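PDB 4A6H: phosphatidylinositol 4,5-bisphosphate-binding protein SLM1 from Saccharomyces cerevisiae, which binds phosphatidylinositol 4,5-bisphosphate through its PH domain, the part present here, and acts with SLM2 as an effector of TORC2 and calcineurin signalling. Local coordinates for residues Phe98-Ser102 against Tyr103-Met107. Numbering follows the deposited sequence.
Sequences FKADS and YESMM
Ser-102 caps the start of helix 103-116 with its side chain: OG accepts from the backbone N of Ser-105 at 3.1 Å, with an N-H...O angle of 162°. The hydroxyl reaches that amide because chi1 (65°) folds it in between the residue's own N and carbonyl carbon, over the first turn. Ser-102 O opens the helical bonding pattern, accepting from Met-106 N at 2.9 Å. Ser-102 thus engages two amides of the first turn, one by its side chain and one by its backbone; it is the N-cap at the end of a three-residue link, 100-102, from strand to helix. The tight side is at Ala-100, whose methyl CB lies 3.7 Å from Met-106 N and 4.1 Å from Met-106 CB; both residues are buried. The methionine CG stands anti to the backbone N (chi1 173°), and the chain then bends twice, carrying the sulfur away from the cap. Toward solvent the fit is looser. Asp-101 hangs its carboxylate over the turn with OD1 3.3 Å from Ser-105 OG, a long approach. Glu-104, bent at chi2, curls back alongside Ser-102 and brings OE2 to 3.7 Å from Ser-102 CB, a van der Waals approach; the same carboxylate makes a weak, long ion pair with Lys-65. The junction links the seventh strand in sequence, 95-99, which lies between strands 8-16 and 79-84 of the PH-domain sheet, to the C-terminal helix. Lys-99, at the strand end, reaches a bound inositol 4-phosphate through a weak hydrogen bond, whereas Ala-100 packs on Leu-12 of strand 8-16, and Met-106 packs on Phe-80 of strand 79-84 and His-62 of strand 57-62.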
loop_
_atom_site.group_PDB
_atom_site.type_symbol
_atom_site.label_atom_id
_atom_site.label_comp_id
_atom_site.label_asym_id
_atom_site.label_seq_id
_atom_site.Cartn_x
_atom_site.Cartn_y
_atom_site.Cartn_z
ATOM N N PHE A 98 4.921 2.548 22.371
ATOM C CA PHE A 98 5.178 3.788 21.667
ATOM C C PHE A 98 4.401 4.933 22.274
ATOM O O PHE A 98 3.299 4.752 22.783
ATOM C CB PHE A 98 4.798 3.656 20.189
ATOM C CG PHE A 98 5.695 2.731 19.416
ATOM C CD1 PHE A 98 5.409 1.383 19.341
ATOM C CD2 PHE A 98 6.830 3.209 18.769
ATOM C CE1 PHE A 98 6.233 0.526 18.631
ATOM C CE2 PHE A 98 7.653 2.354 18.059
ATOM C CZ PHE A 98 7.355 1.013 17.987
ATOM N N LYS A 99 4.985 6.120 22.213
ATOM C CA LYS A 99 4.346 7.304 22.746
ATOM C C LYS A 99 4.344 8.413 21.698
ATOM O O LYS A 99 5.390 8.783 21.170
ATOM C CB LYS A 99 5.052 7.762 24.025
ATOM C CG LYS A 99 4.457 9.025 24.645
ATOM C CD LYS A 99 5.032 9.319 26.030
ATOM C CE LYS A 99 6.484 9.724 25.968
ATOM N NZ LYS A 99 6.939 10.224 27.301
ATOM N N ALA A 100 3.160 8.954 21.412
ATOM C CA ALA A 100 3.037 10.042 20.454
ATOM C C ALA A 100 2.885 11.353 21.211
ATOM O O ALA A 100 2.942 11.388 22.446
ATOM C CB ALA A 100 1.851 9.816 19.523
ATOM N N ASP A 101 2.660 12.428 20.464
ATOM C CA ASP A 101 2.565 13.765 21.049
ATOM C C ASP A 101 1.254 14.025 21.797
ATOM O O ASP A 101 1.209 14.834 22.722
ATOM C CB ASP A 101 2.732 14.811 19.947
ATOM C CG ASP A 101 3.458 14.262 18.725
ATOM O OD1 ASP A 101 2.896 13.382 18.030
ATOM O OD2 ASP A 101 4.593 14.708 18.461
ATOM N N SER A 102 0.193 13.341 21.387
ATOM C CA SER A 102 -1.137 13.569 21.940
ATOM C C SER A 102 -1.991 12.325 21.773
ATOM O O SER A 102 -1.652 11.430 21.001
ATOM C CB SER A 102 -1.818 14.724 21.208
ATOM O OG SER A 102 -2.051 14.385 19.848
ATOM N N TYR A 103 -3.114 12.284 22.480
ATOM C CA TYR A 103 -4.068 11.193 22.328
ATOM C C TYR A 103 -4.497 11.073 20.874
ATOM O O TYR A 103 -4.537 9.980 20.321
ATOM C CB TYR A 103 -5.300 11.412 23.224
ATOM C CG TYR A 103 -6.383 10.381 23.031
ATOM C CD1 TYR A 103 -6.321 9.152 23.676
ATOM C CD2 TYR A 103 -7.471 10.628 22.198
ATOM C CE1 TYR A 103 -7.313 8.197 23.494
ATOM C CE2 TYR A 103 -8.458 9.680 22.008
ATOM C CZ TYR A 103 -8.377 8.470 22.657
ATOM O OH TYR A 103 -9.368 7.532 22.472
ATOM N N GLU A 104 -4.817 12.206 20.253
ATOM C CA GLU A 104 -5.327 12.202 18.883
ATOM C C GLU A 104 -4.288 11.660 17.896
ATOM O O GLU A 104 -4.624 10.887 16.998
ATOM C CB GLU A 104 -5.767 13.613 18.473
ATOM C CG GLU A 104 -6.584 14.348 19.539
ATOM C CD GLU A 104 -5.721 15.185 20.475
ATOM O OE1 GLU A 104 -5.281 16.281 20.060
ATOM O OE2 GLU A 104 -5.484 14.755 21.626
ATOM N N SER A 105 -3.031 12.064 18.065
ATOM C CA SER A 105 -1.971 11.578 17.196
ATOM C C SER A 105 -1.781 10.087 17.417
ATOM O O SER A 105 -1.613 9.320 16.465
ATOM C CB SER A 105 -0.663 12.314 17.469
ATOM O OG SER A 105 0.385 11.771 16.686
ATOM N N MET A 106 -1.787 9.687 18.686
ATOM C CA MET A 106 -1.643 8.278 19.010
ATOM C C MET A 106 -2.737 7.468 18.325
ATOM O O MET A 106 -2.476 6.397 17.768
ATOM C CB MET A 106 -1.662 8.067 20.527
ATOM C CG MET A 106 -1.679 6.605 20.976
ATOM S SD MET A 106 -3.302 5.827 20.891
ATOM C CE MET A 106 -4.053 6.561 22.339
ATOM N N MET A 107 -3.968 7.973 18.347
ATOM C CA MET A 107 -5.062 7.213 17.765
ATOM C C MET A 107 -4.953 7.143 16.244
ATOM O O MET A 107 -5.339 6.146 15.641
ATOM C CB MET A 107 -6.418 7.768 18.194
ATOM C CG MET A 107 -6.791 7.428 19.643
ATOM S SD MET A 107 -6.821 5.656 20.001
ATOM C CE MET A 107 -8.195 5.100 18.992
#